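Local structure of malonyl CoA-acyl carrier protein transacylase (Clostridium perfringens, 3PTW) at residues E156-N161 and Q165-G170; E180-K183 and R188-K191. The protein probably transfers the malonyl group from malonyl-CoA to acyl carrier protein, the step that supplies extender units for fatty acid synthesis. One frame throughout, in Å; residues are numbered along the deposited sequence.

Contact 1 of 2, residues E156-N161 and Q165-G170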
ATOM      1  N   GLU A 156       9.082   2.976  17.170  1.00 33.01           N
ATOM      2  CA  GLU A 156       9.861   3.098  15.953  1.00 33.22           C
ATOM      3  C   GLU A 156       9.008   3.822  14.906  1.00 32.84           C
ATOM      4  O   GLU A 156       7.773   3.827  15.000  1.00 31.81           O
ATOM      5  CB  GLU A 156      10.264   1.691  15.449  1.00 33.59           C
ATOM      6  CG  GLU A 156      11.137   0.861  16.435  1.00 31.90           C
ATOM      7  CD  GLU A 156      11.511  -0.536  15.920  1.00 34.26           C
ATOM      8  OE1 GLU A 156      11.053  -0.927  14.821  1.00 32.52           O
ATOM      9  OE2 GLU A 156      12.266  -1.257  16.619  1.00 33.26           O
ATOM     10  N   GLY A 157       9.658   4.461  13.929  1.00 32.74           N
ATOM     11  CA  GLY A 157       8.934   5.012  12.779  1.00 32.66           C
ATOM     12  C   GLY A 157       8.313   3.870  11.981  1.00 32.44           C
ATOM     13  O   GLY A 157       8.948   2.832  11.793  1.00 33.21           O
ATOM     14  N   ALA A 158       7.068   4.054  11.536  1.00 31.19           N
ATOM     15  CA  ALA A 158       6.311   3.010  10.827  1.00 30.11           C
ATOM     16  C   ALA A 158       5.920   3.439   9.397  1.00 29.24           C
ATOM     17  O   ALA A 158       5.971   2.631   8.458  1.00 27.43           O
ATOM     18  CB  ALA A 158       5.052   2.601  11.644  1.00 29.28           C
ATOM     19  N   ASN A 159       5.535   4.706   9.248  1.00 30.37           N
ATOM     20  CA  ASN A 159       5.200   5.279   7.942  1.00 31.79           C
ATOM     21  C   ASN A 159       5.714   6.701   7.816  1.00 31.92           C
ATOM     22  O   ASN A 159       5.693   7.461   8.781  1.00 32.63           O
ATOM     23  CB  ASN A 159       3.687   5.272   7.710  1.00 33.37           C
ATOM     24  CG  ASN A 159       3.075   3.896   7.875  1.00 35.43           C
ATOM     25  OD1 ASN A 159       2.850   3.203   6.907  1.00 34.91           O
ATOM     26  ND2 ASN A 159       2.815   3.494   9.112  1.00 34.94           N
ATOM     27  N   TYR A 160       6.198   7.041   6.629  1.00 31.80           N
ATOM     28  CA  TYR A 160       6.576   8.412   6.277  1.00 31.64           C
ATOM     29  C   TYR A 160       5.803   8.716   4.996  1.00 30.95           C
ATOM     30  O   TYR A 160       6.211   8.353   3.900  1.00 30.79           O
ATOM     31  CB  TYR A 160       8.101   8.556   6.117  1.00 32.14           C
ATOM     32  CG  TYR A 160       8.814   8.333   7.426  1.00 34.64           C
ATOM     33  CD1 TYR A 160       9.063   9.407   8.301  1.00 33.22           C
ATOM     34  CD2 TYR A 160       9.187   7.043   7.836  1.00 32.62           C
ATOM     35  CE1 TYR A 160       9.691   9.201   9.541  1.00 34.76           C
ATOM     36  CE2 TYR A 160       9.811   6.833   9.072  1.00 34.03           C
ATOM     37  CZ  TYR A 160      10.055   7.921   9.911  1.00 32.93           C
ATOM     38  OH  TYR A 160      10.662   7.729  11.123  1.00 34.94           O
ATOM     39  N   ASN A 161       4.649   9.346   5.163  1.00 30.67           N
ATOM     40  CA  ASN A 161       3.675   9.429   4.086  1.00 30.71           C
ATOM     41  C   ASN A 161       3.696  10.733   3.309  1.00 31.62           C
ATOM     42  O   ASN A 161       3.462  10.726   2.098  1.00 31.44           O
ATOM     43  CB  ASN A 161       2.274   9.111   4.608  1.00 29.86           C
ATOM     44  CG  ASN A 161       2.157   7.677   5.134  1.00 34.50           C
ATOM     45  OD1 ASN A 161       2.769   6.751   4.604  1.00 29.32           O
ATOM     46  ND2 ASN A 161       1.366   7.499   6.167  1.00 28.55           N
ATOM     47  N   GLN A 165       3.148  14.268   7.966  1.00 34.12           N
ATOM     48  CA  GLN A 165       2.335  13.047   8.158  1.00 34.08           C
ATOM     49  C   GLN A 165       3.177  11.778   8.297  1.00 33.11           C
ATOM     50  O   GLN A 165       3.615  11.171   7.308  1.00 32.38           O
ATOM     51  CB  GLN A 165       1.250  12.923   7.087  1.00 35.12           C
ATOM     52  CG  GLN A 165       0.045  13.819   7.373  1.00 50.73           C
ATOM     53  CD  GLN A 165      -1.130  13.528   6.476  1.00 36.74           C
ATOM     54  OE1 GLN A 165      -2.197  13.118   6.944  1.00 51.49           O
ATOM     55  NE2 GLN A 165      -0.946  13.727   5.177  1.00 50.79           N
ATOM     56  N   ILE A 166       3.420  11.416   9.559  1.00 32.44           N
ATOM     57  CA  ILE A 166       4.232  10.265   9.935  1.00 31.20           C
ATOM     58  C   ILE A 166       3.356   9.300  10.741  1.00 30.46           C
ATOM     59  O   ILE A 166       2.367   9.725  11.331  1.00 30.85           O
ATOM     60  CB  ILE A 166       5.463  10.718  10.741  1.00 31.08           C
ATOM     61  CG1 ILE A 166       6.436  11.463   9.808  1.00 30.03           C
ATOM     62  CG2 ILE A 166       6.170   9.533  11.442  1.00 29.02           C
ATOM     63  CD1 ILE A 166       7.490  12.264  10.515  1.00 31.66           C
ATOM     64  N   VAL A 167       3.684   8.009  10.719  1.00 29.36           N
ATOM     65  CA  VAL A 167       3.086   7.074  11.675  1.00 29.42           C
ATOM     66  C   VAL A 167       4.184   6.390  12.478  1.00 28.96           C
ATOM     67  O   VAL A 167       5.193   5.958  11.927  1.00 28.87           O
ATOM     68  CB  VAL A 167       2.153   6.027  11.004  1.00 29.65           C
ATOM     69  CG1 VAL A 167       1.462   5.158  12.060  1.00 24.82           C
ATOM     70  CG2 VAL A 167       1.101   6.704  10.073  1.00 24.00           C
ATOM     71  N   ILE A 168       4.002   6.316  13.791  1.00 28.84           N
ATOM     72  CA  ILE A 168       4.908   5.518  14.622  1.00 28.33           C
ATOM     73  C   ILE A 168       4.183   4.317  15.211  1.00 28.60           C
ATOM     74  O   ILE A 168       2.975   4.363  15.442  1.00 28.75           O
ATOM     75  CB  ILE A 168       5.553   6.362  15.743  1.00 28.57           C
ATOM     76  CG1 ILE A 168       4.495   6.965  16.692  1.00 28.93           C
ATOM     77  CG2 ILE A 168       6.457   7.433  15.129  1.00 29.43           C
ATOM     78  CD1 ILE A 168       5.084   7.696  17.942  1.00 29.00           C
ATOM     79  N   SER A 169       4.912   3.237  15.466  1.00 29.34           N
ATOM     80  CA  SER A 169       4.282   2.048  16.056  1.00 29.63           C
ATOM     81  C   SER A 169       5.190   1.385  17.083  1.00 30.49           C
ATOM     82  O   SER A 169       6.387   1.702  17.182  1.00 31.38           O
ATOM     83  CB  SER A 169       3.845   1.051  14.968  1.00 28.53           C
ATOM     84  OG  SER A 169       4.964   0.392  14.426  1.00 34.10           O
ATOM     85  N   GLY A 170       4.616   0.474  17.856  1.00 29.86           N
ATOM     86  CA  GLY A 170       5.347  -0.149  18.945  1.00 30.14           C
ATOM     87  C   GLY A 170       4.420  -0.529  20.082  1.00 29.93           C
ATOM     88  O   GLY A 170       3.219  -0.726  19.872  1.00 30.05           O
TER

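Contact 2 of 2, residues E180-K183 and R188-K191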
ATOM      1  N   GLU A 180       2.486  11.952  24.742  1.00 40.30           N
ATOM      2  CA  GLU A 180       2.797  13.005  25.720  1.00 41.34           C
ATOM      3  C   GLU A 180       3.931  13.892  25.214  1.00 40.68           C
ATOM      4  O   GLU A 180       3.775  15.106  25.156  1.00 41.04           O
ATOM      5  CB  GLU A 180       3.192  12.428  27.097  1.00 42.72           C
ATOM      6  CG  GLU A 180       2.053  11.871  27.947  1.00 60.22           C
ATOM      7  CD  GLU A 180       2.530  11.327  29.299  1.00 44.96           C
ATOM      8  OE1 GLU A 180       1.886  10.390  29.827  1.00 61.57           O
ATOM      9  OE2 GLU A 180       3.545  11.822  29.837  1.00 61.38           O
ATOM     10  N   PHE A 181       5.060  13.281  24.845  1.00 39.71           N
ATOM     11  CA  PHE A 181       6.228  14.024  24.353  1.00 39.64           C
ATOM     12  C   PHE A 181       5.936  14.838  23.082  1.00 38.91           C
ATOM     13  O   PHE A 181       6.422  15.970  22.937  1.00 38.95           O
ATOM     14  CB  PHE A 181       7.440  13.100  24.123  1.00 39.52           C
ATOM     15  CG  PHE A 181       8.004  12.491  25.382  1.00 42.27           C
ATOM     16  CD1 PHE A 181       8.240  11.125  25.455  1.00 40.34           C
ATOM     17  CD2 PHE A 181       8.302  13.281  26.495  1.00 41.78           C
ATOM     18  CE1 PHE A 181       8.762  10.540  26.621  1.00 42.61           C
ATOM     19  CE2 PHE A 181       8.827  12.711  27.673  1.00 43.96           C
ATOM     20  CZ  PHE A 181       9.055  11.334  27.731  1.00 42.33           C
ATOM     21  N   ILE A 182       5.139  14.275  22.177  1.00 38.25           N
ATOM     22  CA  ILE A 182       4.760  14.981  20.944  1.00 39.01           C
ATOM     23  C   ILE A 182       3.997  16.276  21.266  1.00 42.00           C
ATOM     24  O   ILE A 182       4.293  17.338  20.703  1.00 41.71           O
ATOM     25  CB  ILE A 182       3.980  14.054  19.965  1.00 37.56           C
ATOM     26  CG1 ILE A 182       4.946  13.068  19.316  1.00 33.82           C
ATOM     27  CG2 ILE A 182       3.277  14.841  18.861  1.00 33.74           C
ATOM     28  CD1 ILE A 182       4.316  11.779  18.887  1.00 36.35           C
ATOM     29  N   LYS A 183       3.042  16.187  22.192  1.00 45.12           N
ATOM     30  CA  LYS A 183       2.282  17.363  22.642  1.00 48.32           C
ATOM     31  C   LYS A 183       3.187  18.484  23.141  1.00 49.93           C
ATOM     32  O   LYS A 183       3.088  19.625  22.691  1.00 50.80           O
ATOM     33  CB  LYS A 183       1.269  16.980  23.731  1.00 49.76           C
ATOM     34  CG  LYS A 183      -0.182  17.197  23.342  1.00 66.27           C
ATOM     35  CD  LYS A 183      -0.631  18.649  23.569  1.00 52.03           C
ATOM     36  CE  LYS A 183      -1.344  18.828  24.912  1.00 68.16           C
ATOM     37  NZ  LYS A 183      -0.436  18.681  26.091  1.00 53.75           N
ATOM     38  N   ARG A 188       1.151  16.992  17.044  1.00 41.01           N
ATOM     39  CA  ARG A 188      -0.100  16.342  17.415  1.00 40.26           C
ATOM     40  C   ARG A 188       0.058  14.863  17.174  1.00 38.44           C
ATOM     41  O   ARG A 188       0.721  14.446  16.222  1.00 37.11           O
ATOM     42  CB  ARG A 188      -1.265  16.855  16.565  1.00 40.52           C
ATOM     43  CG  ARG A 188      -1.826  18.210  16.969  1.00 41.01           C
ATOM     44  CD  ARG A 188      -3.113  18.501  16.175  1.00 42.36           C
ATOM     45  NE  ARG A 188      -4.082  17.423  16.378  1.00 40.73           N
ATOM     46  CZ  ARG A 188      -4.869  16.920  15.434  1.00 41.44           C
ATOM     47  NH1 ARG A 188      -5.692  15.929  15.736  1.00 40.13           N
ATOM     48  NH2 ARG A 188      -4.833  17.386  14.199  1.00 39.42           N
ATOM     49  N   ALA A 189      -0.562  14.076  18.040  1.00 38.80           N
ATOM     50  CA  ALA A 189      -0.519  12.630  17.935  1.00 38.86           C
ATOM     51  C   ALA A 189      -1.928  12.083  18.059  1.00 40.26           C
ATOM     52  O   ALA A 189      -2.678  12.481  18.949  1.00 40.89           O
ATOM     53  CB  ALA A 189       0.371  12.058  19.015  1.00 38.74           C
ATOM     54  N   ILE A 190      -2.290  11.186  17.147  1.00 41.10           N
ATOM     55  CA  ILE A 190      -3.590  10.523  17.199  1.00 42.94           C
ATOM     56  C   ILE A 190      -3.360   9.028  17.307  1.00 43.05           C
ATOM     57  O   ILE A 190      -2.684   8.440  16.467  1.00 42.98           O
ATOM     58  CB  ILE A 190      -4.444  10.776  15.917  1.00 43.28           C
ATOM     59  CG1 ILE A 190      -4.377  12.243  15.479  1.00 35.91           C
ATOM     60  CG2 ILE A 190      -5.913  10.302  16.137  1.00 36.41           C
ATOM     61  CD1 ILE A 190      -4.904  12.472  14.059  1.00 43.77           C
ATOM     62  N   LYS A 191      -3.921   8.410  18.337  1.00 44.16           N
ATOM     63  CA  LYS A 191      -3.887   6.956  18.421  1.00 45.04           C
ATOM     64  C   LYS A 191      -4.792   6.392  17.328  1.00 45.36           C
ATOM     65  O   LYS A 191      -5.987   6.679  17.289  1.00 45.93           O
ATOM     66  CB  LYS A 191      -4.312   6.466  19.803  1.00 46.43           C
ATOM     67  CG  LYS A 191      -4.071   4.975  20.009  1.00 56.66           C
ATOM     68  CD  LYS A 191      -4.892   4.420  21.170  1.00 48.61           C
ATOM     69  CE  LYS A 191      -4.849   2.890  21.180  1.00 57.35           C
ATOM     70  NZ  LYS A 191      -5.301   2.340  22.495  1.00 49.86           N
TER

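Contact 1 of 2, residues E156-N161 and Q165-G170
Ala158 and Asn159 both turn their backbone N-H onto the carbonyl of Val167, a classic beta bulge in the antiparallel hairpin of strands 155-162 and 165-169. Val167 O accepts from Ala158 N at 2.7 Å and from Asn159 N at 3.0 Å, both donors tilted out of the carbonyl plane. The extra residue shifts the register by one, and Ala158, with a psi of -40°, directs its methyl at the partner strand, where CB lies 3.6 Å from Ser169 OG. Beyond the bulge regular pairing resumes. Glu156 and Ser169 exchange two backbone bonds at one end, and Asn161 N reaches Gln165 O at the other. Asn159 and Val167 stand side by side on one face; with CG beside the backbone N (chi1 -55°), the amide lies alongside the valine, ND2 3.2 Å from Val167 CB. On the other face the Tyr160 ring meets Ile166 obliquely, CD1 to CG1 3.7 Å. Glu156 OE1 accepts from Ser201 N, Ser169 OG bonds Phe198 O, and the Asn159 side chain touches Leu90, which lies within a GxSxG sequence consistent with the nucleophile elbow of acyltransferases. By accepting twice, Val167 O satisfies both N-H groups of the bulge, while the side chains of Glu156 and Ser169 tie the hairpin to neighbouring loops.

Contact 2 of 2, residues E180-K183 and R188-K191
Ile182 supplies nearly all of the helical side of this small interface, meeting Arg188 and Ala189 at the start of strand 188-191. The apolar part is a meeting of methyl groups. Ile182 CD1 and Ala189 CB are 4.0 Å apart, and the second branch, CG2, lies equally far from the same alanine methyl, so that Ala189 faces both arms of the isoleucine. The CB of each residue is directed at the opposing segment. The remaining contact sets an aliphatic branch against a peptide backbone: Ile182 CG2 comes to 3.5 Å from Arg188 N and 3.6 Å from Arg188 C. Its position follows from chi1 of -74°, which swings CG1 beside the helix backbone N and sends CG2 out on the far side from that nitrogen, over the main chain of the arginine. Helix 172-184 and strand 188-191 close the beta-alpha-beta-beta-alpha-beta order of a ferredoxin-like subdomain, where helices 139-149 and 172-184 pack on one face of a four-stranded antiparallel sheet and the strand forms an edge of it. Polar pairing belongs to the strand's other neighbour, for Arg188 and Ile190 make backbone hydrogen bonds with Leu135 and Ala133 of strand 129-135. Further van der Waals contacts surround Ile182, which touches Val134 of that strand and Ile145 of helix 139-149. Arg188, an exposed residue, points its CB away from the helix, and its side chain touches Leu135.

In the fold
Both contacts build the same four-stranded antiparallel sheet, in which strand 129-135 separates the hairpin of contact 1 from the edge strand of contact 2. Contact 1 is buried and joins strand to strand, mainly by backbone hydrogen bonds. Contact 2 lies further out, its centre about 24 Å from the centre of the chain, against about 14 Å for contact 1; it is only partly buried, and joins helix to strand by van der Waals packing alone. Strand 165-169 is followed, after a turn at Gly170, by helix 172-184, and the two sites meet where Ile168 CD1 lies 4.3 Å from Ile182 CD1. Val142 and Ile145 of helix 139-149 continue this apolar layer, touching Ile168 and Ile182 respectively.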